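Local coordinates for YqgE/AlgH family protein (Corynebacterium diphtheriae NCTC 13129, PDB 2GS5) that is of unknown function but belongs to the UPF0301 (AlgH) family of bacterial proteins, at residues 96-100 / 101-105; 123-126 / 127-131; 21-24 / 25-29; 30-34 / 35-39. All coordinates share one frame; numbering follows the deposited sequence.

Interaction 1. Residues 96-100 / 101-105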
loop_
_atom_site.group_PDB
_atom_site.type_symbol
_atom_site.label_atom_id
_atom_site.label_comp_id
_atom_site.label_asym_id
_atom_site.label_seq_id
_atom_site.Cartn_x
_atom_site.Cartn_y
_atom_site.Cartn_z
ATOM N N GLN A 96 -10.631 -15.622 6.734
ATOM C CA GLN A 96 -10.540 -17.056 6.530
ATOM C C GLN A 96 -11.718 -17.502 5.666
ATOM O O GLN A 96 -12.850 -17.032 5.842
ATOM C CB GLN A 96 -10.568 -17.825 7.851
ATOM C CG GLN A 96 -9.481 -17.439 8.854
ATOM C CD GLN A 96 -8.054 -17.727 8.391
ATOM O OE1 GLN A 96 -7.771 -18.746 7.750
ATOM N NE2 GLN A 96 -7.143 -16.845 8.752
ATOM N N GLY A 97 -11.438 -18.368 4.700
ATOM C CA GLY A 97 -12.468 -18.950 3.848
ATOM C C GLY A 97 -12.673 -18.284 2.500
ATOM O O GLY A 97 -13.266 -18.884 1.598
ATOM N N VAL A 98 -12.174 -17.063 2.350
ATOM C CA VAL A 98 -12.485 -16.238 1.190
ATOM C C VAL A 98 -11.483 -16.438 0.060
ATOM O O VAL A 98 -10.267 -16.426 0.281
ATOM C CB VAL A 98 -12.518 -14.757 1.578
ATOM C CG1 VAL A 98 -12.750 -13.880 0.360
ATOM C CG2 VAL A 98 -13.590 -14.519 2.621
ATOM N N ASP A 99 -12.023 -16.636 -1.141
ATOM C CA ASP A 99 -11.250 -16.623 -2.380
ATOM C C ASP A 99 -11.801 -15.468 -3.200
ATOM O O ASP A 99 -12.944 -15.505 -3.648
ATOM C CB ASP A 99 -11.391 -17.942 -3.138
ATOM C CG ASP A 99 -10.663 -17.940 -4.480
ATOM O OD1 ASP A 99 -10.067 -16.910 -4.851
ATOM O OD2 ASP A 99 -10.701 -18.981 -5.157
ATOM N N ALA A 100 -10.980 -14.443 -3.380
ATOM C CA ALA A 100 -11.408 -13.221 -4.039
ATOM C C ALA A 100 -11.808 -13.433 -5.496
ATOM O O ALA A 100 -12.578 -12.643 -6.040
ATOM C CB ALA A 100 -10.317 -12.161 -3.942
ATOM N N ALA A 101 -11.306 -14.498 -6.115
ATOM C CA ALA A 101 -11.681 -14.835 -7.494
ATOM C C ALA A 101 -13.170 -15.160 -7.638
ATOM O O ALA A 101 -13.718 -15.094 -8.745
ATOM C CB ALA A 101 -10.836 -16.008 -8.000
ATOM N N ARG A 102 -13.816 -15.525 -6.528
ATOM C CA ARG A 102 -15.227 -15.898 -6.512
ATOM C C ARG A 102 -16.114 -14.857 -5.816
ATOM O O ARG A 102 -17.288 -15.125 -5.525
ATOM C CB ARG A 102 -15.388 -17.257 -5.837
ATOM C CG ARG A 102 -14.728 -18.393 -6.591
ATOM C CD ARG A 102 -15.095 -19.725 -5.977
ATOM N NE ARG A 102 -14.589 -20.860 -6.747
ATOM C CZ ARG A 102 -15.256 -21.487 -7.714
ATOM N NH1 ARG A 102 -16.472 -21.092 -8.083
ATOM N NH2 ARG A 102 -14.686 -22.518 -8.331
ATOM N N VAL A 103 -15.557 -13.676 -5.555
ATOM C CA VAL A 103 -16.313 -12.572 -4.973
ATOM C C VAL A 103 -16.164 -11.373 -5.903
ATOM O O VAL A 103 -15.081 -10.805 -6.011
ATOM C CB VAL A 103 -15.795 -12.212 -3.562
ATOM C CG1 VAL A 103 -16.654 -11.109 -2.939
ATOM C CG2 VAL A 103 -15.792 -13.451 -2.676
ATOM N N ASP A 104 -17.249 -11.012 -6.585
ATOM C CA ASP A 104 -17.199 -9.970 -7.607
ATOM C C ASP A 104 -16.710 -8.635 -7.066
ATOM O O ASP A 104 -15.993 -7.917 -7.753
ATOM C CB ASP A 104 -18.566 -9.796 -8.261
ATOM C CG ASP A 104 -18.919 -10.941 -9.197
ATOM O OD1 ASP A 104 -18.022 -11.737 -9.553
ATOM O OD2 ASP A 104 -20.098 -11.039 -9.594
ATOM N N ASN A 105 -17.083 -8.307 -5.832
ATOM C CA ASN A 105 -16.682 -7.021 -5.238
ATOM C C ASN A 105 -15.303 -6.994 -4.570
ATOM O O ASN A 105 -14.937 -5.992 -3.952
ATOM C CB ASN A 105 -17.754 -6.535 -4.259
ATOM C CG ASN A 105 -19.006 -6.051 -4.966
ATOM O OD1 ASN A 105 -20.116 -6.377 -4.569
ATOM N ND2 ASN A 105 -18.822 -5.268 -6.019
#
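With CG of Asp99 anti to the backbone N (chi1 177°) and its carboxylate turned so that OD1 lies back over CA, the acid reaches forward to the next peptide but one. OD1 accepts the N-H of Ala101 at 3.0 Å, and this bond closes an Asx turn. The N-H does not come in along the carboxylate plane but from well above it, 53° out. CB of Ala101 follows close behind, 3.4 Å from Asp99 OD1.

The backbone of Asp99 then takes part in its own right. Its O receives Arg102 N at 3.0 Å, and one step on Ala100 O receives Val103 N at 3.2 Å. These two successive bonds, each between residues three apart, wind Ala100 and Ala101 into a single 3-10 turn, with which alanine is readily compatible. Arg102 carries an extended chain from CG to NE, yet NE stays 4.6 Å from Asp99 OD2, too far for a salt bridge.

The apolar side is lighter. CG2 of Val103 rests 3.6 Å from Asp99 O and meets Val98 CG1 at 4.3 Å. Val98 also touches Leu106 and Leu128. Val103 packs on Glu124 of helix 122-125, and Ala100 on Leu106 and Arg108 of strand 106-110.

The chemistry implies a corner shaped mainly by Asp99, its side chain and carbonyl together engaging two N-H groups, with Ala100 O adding the next bond; the opposite charge of Arg102 nearby may add a weak electrostatic attraction.

Interaction 2. Residues 123-126 / 127-131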
loop_
_atom_site.group_PDB
_atom_site.type_symbol
_atom_site.label_atom_id
_atom_site.label_comp_id
_atom_site.label_asym_id
_atom_site.label_seq_id
_atom_site.Cartn_x
_atom_site.Cartn_y
_atom_site.Cartn_z
ATOM N N GLU A 123 -22.328 -4.703 4.494
ATOM C CA GLU A 123 -22.748 -5.911 5.210
ATOM C C GLU A 123 -22.369 -7.201 4.474
ATOM O O GLU A 123 -22.169 -8.233 5.121
ATOM C CB GLU A 123 -24.247 -5.859 5.514
ATOM C CG GLU A 123 -24.600 -4.744 6.500
ATOM C CD GLU A 123 -26.043 -4.805 6.985
ATOM O OE1 GLU A 123 -26.345 -5.606 7.901
ATOM O OE2 GLU A 123 -26.880 -4.041 6.455
ATOM N N GLU A 124 -22.269 -7.148 3.145
ATOM C CA GLU A 124 -21.734 -8.267 2.344
ATOM C C GLU A 124 -20.260 -8.464 2.653
ATOM O O GLU A 124 -19.788 -9.587 2.858
ATOM C CB GLU A 124 -21.860 -7.991 0.827
ATOM C CG GLU A 124 -21.418 -9.179 -0.073
ATOM C CD GLU A 124 -20.738 -8.795 -1.402
ATOM O OE1 GLU A 124 -20.148 -9.707 -2.026
ATOM O OE2 GLU A 124 -20.774 -7.623 -1.847
ATOM N N ILE A 125 -19.532 -7.357 2.657
ATOM C CA ILE A 125 -18.083 -7.386 2.700
ATOM C C ILE A 125 -17.552 -7.668 4.107
ATOM O O ILE A 125 -16.540 -8.348 4.251
ATOM C CB ILE A 125 -17.511 -6.067 2.134
ATOM C CG1 ILE A 125 -17.848 -5.948 0.641
ATOM C CG2 ILE A 125 -15.998 -5.989 2.346
ATOM C CD1 ILE A 125 -17.381 -7.135 -0.222
ATOM N N LYS A 126 -18.253 -7.180 5.134
ATOM C CA LYS A 126 -17.793 -7.302 6.529
ATOM C C LYS A 126 -17.284 -8.708 6.907
ATOM O O LYS A 126 -16.157 -8.828 7.373
ATOM C CB LYS A 126 -18.867 -6.804 7.512
ATOM C CG LYS A 126 -18.522 -6.972 9.003
ATOM C CD LYS A 126 -17.698 -5.837 9.552
ATOM C CE LYS A 126 -17.497 -5.955 11.059
ATOM N NZ LYS A 126 -16.753 -7.186 11.495
ATOM N N PRO A 127 -18.096 -9.769 6.695
ATOM C CA PRO A 127 -17.624 -11.125 7.042
ATOM C C PRO A 127 -16.466 -11.649 6.196
ATOM O O PRO A 127 -15.810 -12.622 6.579
ATOM C CB PRO A 127 -18.865 -12.002 6.816
ATOM C CG PRO A 127 -19.740 -11.249 5.929
ATOM C CD PRO A 127 -19.487 -9.792 6.201
ATOM N N LEU A 128 -16.218 -11.004 5.057
ATOM C CA LEU A 128 -15.241 -11.485 4.080
ATOM C C LEU A 128 -13.864 -10.861 4.236
ATOM O O LEU A 128 -12.928 -11.277 3.544
ATOM C CB LEU A 128 -15.734 -11.227 2.659
ATOM C CG LEU A 128 -17.141 -11.724 2.337
ATOM C CD1 LEU A 128 -17.511 -11.441 0.869
ATOM C CD2 LEU A 128 -17.311 -13.215 2.638
ATOM N N VAL A 129 -13.736 -9.873 5.125
ATOM C CA VAL A 129 -12.435 -9.255 5.404
ATOM C C VAL A 129 -12.117 -9.265 6.895
ATOM O O VAL A 129 -13.018 -9.166 7.726
ATOM C CB VAL A 129 -12.353 -7.803 4.866
ATOM C CG1 VAL A 129 -12.449 -7.791 3.312
ATOM C CG2 VAL A 129 -13.422 -6.932 5.513
ATOM N N SER A 130 -10.835 -9.401 7.226
ATOM C CA SER A 130 -10.380 -9.302 8.614
ATOM C C SER A 130 -9.922 -7.896 8.933
ATOM O O SER A 130 -9.766 -7.533 10.098
ATOM C CB SER A 130 -9.246 -10.286 8.904
ATOM O OG SER A 130 -8.146 -10.084 8.030
ATOM N N GLY A 131 -9.690 -7.107 7.888
ATOM C CA GLY A 131 -9.276 -5.721 8.044
ATOM C C GLY A 131 -9.448 -4.968 6.749
ATOM O O GLY A 131 -9.582 -5.572 5.693
#
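Backbone hydrogen bonds between Ile125 and Leu128, and between Lys126 and Val129, carry the chain out of helix 122-125. Leu128 N gives its hydrogen to Ile125 O at 2.8 Å, a short but somewhat bent bond (144° at the hydrogen). Val129 N reaches Lys126 O at 3.5 Å, a weak bond though a straighter one.

The second kind of contact is that of side-chain carbons against carbonyls, with the pyrrolidine ring foremost. Pro127 has no N-H to offer the last turn, and its CD lies instead 3.3 Å from Glu123 O and 3.4 Å from Glu124 O. Leu128 likewise brings CG to 3.4 Å from Glu124 O. The ring also presses on the residue before it: Pro127 CD is 3.3 Å from Lys126 CB, tighter than normal for two carbons. Glu123 is itself tied by its N to Asp121 OD1 near the helix start.

Apolar contacts form the third. CG2 of Ile125, anti to the backbone N, meets Val129 CG1 at 4.1 Å as the two branched chains slant across one another. Ile125 CD1 touches Leu128 CD1 more lightly, at 4.4 Å. Buried Ile125 continues onto Trp67 and Ala120, while the backbone of Leu128 pairs with Ala95.

Two i-to-i+3 bonds, the second weak, are thus made around a residue that cannot donate, chemistry consistent with the chain leaving the helical path near Pro127 before it enters strand 129-141.

Interaction 3. Residues 21-24 / 25-29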
loop_
_atom_site.group_PDB
_atom_site.type_symbol
_atom_site.label_atom_id
_atom_site.label_comp_id
_atom_site.label_asym_id
_atom_site.label_seq_id
_atom_site.Cartn_x
_atom_site.Cartn_y
_atom_site.Cartn_z
ATOM N N LEU A 21 6.389 -0.462 -2.913
ATOM C CA LEU A 21 7.532 0.329 -3.319
ATOM C C LEU A 21 7.970 1.094 -2.085
ATOM O O LEU A 21 7.229 1.947 -1.585
ATOM C CB LEU A 21 7.150 1.307 -4.422
ATOM C CG LEU A 21 6.569 0.693 -5.694
ATOM C CD1 LEU A 21 5.993 1.757 -6.637
ATOM C CD2 LEU A 21 7.632 -0.147 -6.385
ATOM N N VAL A 22 9.166 0.782 -1.590
ATOM C CA VAL A 22 9.665 1.394 -0.365
ATOM C C VAL A 22 10.582 2.543 -0.749
ATOM O O VAL A 22 11.574 2.331 -1.439
ATOM C CB VAL A 22 10.444 0.382 0.480
ATOM C CG1 VAL A 22 10.898 1.025 1.786
ATOM C CG2 VAL A 22 9.600 -0.871 0.727
ATOM N N ALA A 23 10.242 3.760 -0.324
ATOM C CA ALA A 23 11.032 4.946 -0.684
ATOM C C ALA A 23 12.481 4.844 -0.185
ATOM O O ALA A 23 12.739 4.458 0.962
ATOM C CB ALA A 23 10.389 6.217 -0.139
ATOM N N ALA A 24 13.430 5.195 -1.039
ATOM C CA ALA A 24 14.821 5.341 -0.619
ATOM C C ALA A 24 14.900 6.344 0.525
ATOM O O ALA A 24 14.188 7.340 0.517
ATOM C CB ALA A 24 15.675 5.812 -1.789
ATOM N N PRO A 25 15.773 6.081 1.521
ATOM C CA PRO A 25 15.975 7.038 2.605
ATOM C C PRO A 25 16.201 8.477 2.136
ATOM O O PRO A 25 15.732 9.420 2.785
ATOM C CB PRO A 25 17.224 6.501 3.303
ATOM C CG PRO A 25 17.154 5.043 3.092
ATOM C CD PRO A 25 16.554 4.846 1.729
ATOM N N SER A 26 16.891 8.639 1.007
ATOM C CA SER A 26 17.244 9.955 0.486
ATOM C C SER A 26 16.107 10.710 -0.203
ATOM O O SER A 26 16.271 11.878 -0.533
ATOM C CB SER A 26 18.422 9.827 -0.482
ATOM O OG SER A 26 18.103 8.951 -1.546
HETATM N N MSE A 27 14.968 10.063 -0.434
HETATM C CA MSE A 27 13.841 10.741 -1.066
HETATM C C MSE A 27 13.254 11.804 -0.137
HETATM O O MSE A 27 12.834 11.497 0.983
HETATM C CB MSE A 27 12.763 9.729 -1.449
HETATM C CG MSE A 27 11.660 10.307 -2.311
HETATM SE SE MSE A 27 10.526 8.924 -3.074
HETATM C CE MSE A 27 11.792 8.191 -4.351
ATOM N N GLU A 28 13.200 13.041 -0.622
ATOM C CA GLU A 28 12.869 14.196 0.220
ATOM C C GLU A 28 11.533 14.853 -0.085
ATOM O O GLU A 28 11.044 15.634 0.731
ATOM C CB GLU A 28 13.946 15.280 0.093
ATOM C CG GLU A 28 15.363 14.847 0.390
ATOM C CD GLU A 28 16.332 16.023 0.377
ATOM O OE1 GLU A 28 16.067 17.020 -0.334
ATOM O OE2 GLU A 28 17.370 15.957 1.073
ATOM N N SER A 29 10.950 14.577 -1.250
ATOM C CA SER A 29 9.732 15.276 -1.659
ATOM C C SER A 29 8.648 15.030 -0.634
ATOM O O SER A 29 8.497 13.915 -0.145
ATOM C CB SER A 29 9.239 14.810 -3.025
ATOM O OG SER A 29 8.848 13.450 -2.984
HETATM O O HOH W 1 12.481 8.871 2.075
#
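Ala24 and Met27 close a type I beta turn, Met27 N bonding Ala24 O at 3.0 Å. Pro25 takes the first corner (position i+1), where its restrained phi (-48°) fits.

The tight part centres on buried Ala24. Its CB lies 3.8 Å from Pro25 CD, and Met27 CB comes within 3.4 Å of Ala24 O. Met27, built as selenomethionine in place of methionine, has CG anti to the backbone N (chi1 -171°) and swings SE back over the end of strand 19-23, where it makes an ordinary apolar touch 4.0 Å from Ala23 CB. Its long unbranched chain suits this place, since it also touches Trp155 and Phe32. Ala23 O is bound by Trp174 NE1.

The contact is looser at exposed Ser26, which brings OG no nearer than 4.0 Å to Ala24 CB and makes no polar bond across the turn. A water lies within hydrogen-bonding distance of both carbonyls, 2.8 Å from Ala24 O and 2.9 Å from Met27 O. As a tie to the following turn, Pro25 O accepts from Arg34 NH1.

The chemistry implies that Ala24 O is well provided for, taking the turn's N-H with the water also within hydrogen-bonding distance.

Interaction 4. Residues 30-34 / 35-39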
loop_
_atom_site.group_PDB
_atom_site.type_symbol
_atom_site.label_atom_id
_atom_site.label_comp_id
_atom_site.label_asym_id
_atom_site.label_seq_id
_atom_site.Cartn_x
_atom_site.Cartn_y
_atom_site.Cartn_z
ATOM N N GLU A 30 7.891 16.068 -0.317
ATOM C CA GLU A 30 6.877 15.945 0.710
ATOM C C GLU A 30 5.853 14.852 0.383
ATOM O O GLU A 30 5.417 14.131 1.276
ATOM C CB GLU A 30 6.203 17.290 0.990
ATOM C CG GLU A 30 5.535 17.963 -0.188
ATOM C CD GLU A 30 4.985 19.337 0.176
ATOM O OE1 GLU A 30 5.750 20.165 0.713
ATOM O OE2 GLU A 30 3.790 19.597 -0.066
ATOM N N ASP A 31 5.495 14.704 -0.890
ATOM C CA ASP A 31 4.497 13.708 -1.273
ATOM C C ASP A 31 4.981 12.262 -1.175
ATOM O O ASP A 31 4.160 11.359 -1.041
ATOM C CB ASP A 31 3.993 13.949 -2.703
ATOM C CG ASP A 31 3.104 15.175 -2.829
ATOM O OD1 ASP A 31 2.637 15.713 -1.802
ATOM O OD2 ASP A 31 2.871 15.615 -3.977
ATOM N N PHE A 32 6.285 12.020 -1.280
ATOM C CA PHE A 32 6.784 10.642 -1.368
ATOM C C PHE A 32 7.836 10.242 -0.337
ATOM O O PHE A 32 8.191 9.070 -0.243
ATOM C CB PHE A 32 7.312 10.356 -2.776
ATOM C CG PHE A 32 6.258 10.426 -3.831
ATOM C CD1 PHE A 32 5.419 9.349 -4.034
ATOM C CD2 PHE A 32 6.091 11.562 -4.612
ATOM C CE1 PHE A 32 4.427 9.401 -4.996
ATOM C CE2 PHE A 32 5.115 11.605 -5.574
ATOM C CZ PHE A 32 4.283 10.531 -5.762
ATOM N N ALA A 33 8.331 11.200 0.441
ATOM C CA ALA A 33 9.359 10.875 1.414
ATOM C C ALA A 33 8.854 9.793 2.366
ATOM O O ALA A 33 7.734 9.880 2.897
ATOM C CB ALA A 33 9.792 12.114 2.190
ATOM N N ARG A 34 9.689 8.774 2.557
ATOM C CA ARG A 34 9.403 7.674 3.475
ATOM C C ARG A 34 8.045 7.026 3.218
ATOM O O ARG A 34 7.377 6.568 4.137
ATOM C CB ARG A 34 9.533 8.150 4.926
ATOM C CG ARG A 34 10.916 8.755 5.245
ATOM C CD ARG A 34 12.087 7.791 4.986
ATOM N NE ARG A 34 13.379 8.480 4.924
ATOM C CZ ARG A 34 14.260 8.547 5.916
ATOM N NH1 ARG A 34 15.405 9.191 5.730
ATOM N NH2 ARG A 34 14.018 7.973 7.087
ATOM N N SER A 35 7.661 6.975 1.948
ATOM C CA SER A 35 6.432 6.310 1.561
ATOM C C SER A 35 6.640 4.812 1.387
ATOM O O SER A 35 7.759 4.320 1.185
ATOM C CB SER A 35 5.864 6.926 0.279
ATOM O OG SER A 35 6.770 6.866 -0.804
ATOM N N VAL A 36 5.527 4.092 1.490
ATOM C CA VAL A 36 5.459 2.663 1.216
ATOM C C VAL A 36 4.245 2.482 0.330
ATOM O O VAL A 36 3.112 2.474 0.821
ATOM C CB VAL A 36 5.285 1.834 2.499
ATOM C CG1 VAL A 36 5.142 0.350 2.179
ATOM C CG2 VAL A 36 6.452 2.086 3.458
ATOM N N ILE A 37 4.479 2.374 -0.976
ATOM C CA ILE A 37 3.373 2.454 -1.925
ATOM C C ILE A 37 2.962 1.070 -2.388
ATOM O O ILE A 37 3.707 0.397 -3.078
ATOM C CB ILE A 37 3.718 3.365 -3.113
ATOM C CG1 ILE A 37 4.013 4.783 -2.589
ATOM C CG2 ILE A 37 2.547 3.403 -4.124
ATOM C CD1 ILE A 37 4.557 5.709 -3.605
ATOM N N LEU A 38 1.767 0.657 -1.974
ATOM C CA LEU A 38 1.190 -0.614 -2.400
ATOM C C LEU A 38 0.711 -0.508 -3.837
ATOM O O LEU A 38 -0.144 0.319 -4.150
ATOM C CB LEU A 38 0.012 -0.978 -1.506
ATOM C CG LEU A 38 -0.767 -2.241 -1.849
ATOM C CD1 LEU A 38 0.088 -3.476 -1.661
ATOM C CD2 LEU A 38 -2.038 -2.326 -1.009
ATOM N N ILE A 39 1.259 -1.352 -4.702
ATOM C CA ILE A 39 0.832 -1.409 -6.097
ATOM C C ILE A 39 -0.530 -2.090 -6.169
ATOM O O ILE A 39 -0.694 -3.224 -5.704
ATOM C CB ILE A 39 1.867 -2.144 -6.985
ATOM C CG1 ILE A 39 3.198 -1.386 -6.961
ATOM C CG2 ILE A 39 1.341 -2.323 -8.417
ATOM C CD1 ILE A 39 4.337 -2.131 -7.622
#
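Ser35 grips Phe32 twice. Its OG donates to Phe32 O at 2.7 Å and its backbone N to the same O at 3.1 Å, both arriving from one face of the carbonyl plane, the hydroxyl tilted only 22° from that plane and the N-H much further above it. The first torsion of Ser35 (chi1 58°) sets OG between its own backbone N and carbonyl carbon, and that folds the hydroxyl back across the turn. Serine suits a buried place like this because its short hydroxyl can donate to a nearby backbone carbonyl. The N-H bond closes a type II beta turn from Phe32 to Ser35.

Phe32 contributes its ring as well as its carbonyl. Ile37 CD1 touches the ring at its edge and in its plane, 3.8 Å from Phe32 CD1 and 3.9 Å from Phe32 CE1, so the methyl meets the ring edge while the two side chains slant past each other.

Arg34 fills the third position of the turn with positive phi (53°), a left-handed conformation more usual for glycine or asparagine. Its long chain leads off from the turn: NH1 bonds Pro25 O, and the guanidinium makes a cation-pi contact with Trp174.

The turn thus feeds directly into strand 36-42. On one side that strand is antiparallel to strand 19-23, with Ser35 paired to Ala23; on the other it pairs with strand 47-51. Trp155 of strand 155-159 touches Phe32, Ser35 and Ile37, while helix 173-179 packs on Val36.

The four contacts form two clusters on opposite sides of the chain's centre. Interactions 1 and 2 lie at the surface, about 10 Å apart between centres, and touch where Val103 CG1 meets Leu128 CD1 at 3.9 Å; backbone bonds dominate both, though an aspartate side chain shapes one and a proline the other. Interactions 3 and 4, their centres about 7 Å apart, are partly buried at the ends of neighbouring strands 19-23 and 36-42, joined by probable backbone bonds Leu21 N - Ile37 O and Ala23 N - Ser35 O; aromatic and aliphatic chains count for more there. One contains a type I beta turn, the other type II. Interactions 2, 3 and 4 all reach the same mixed sheet.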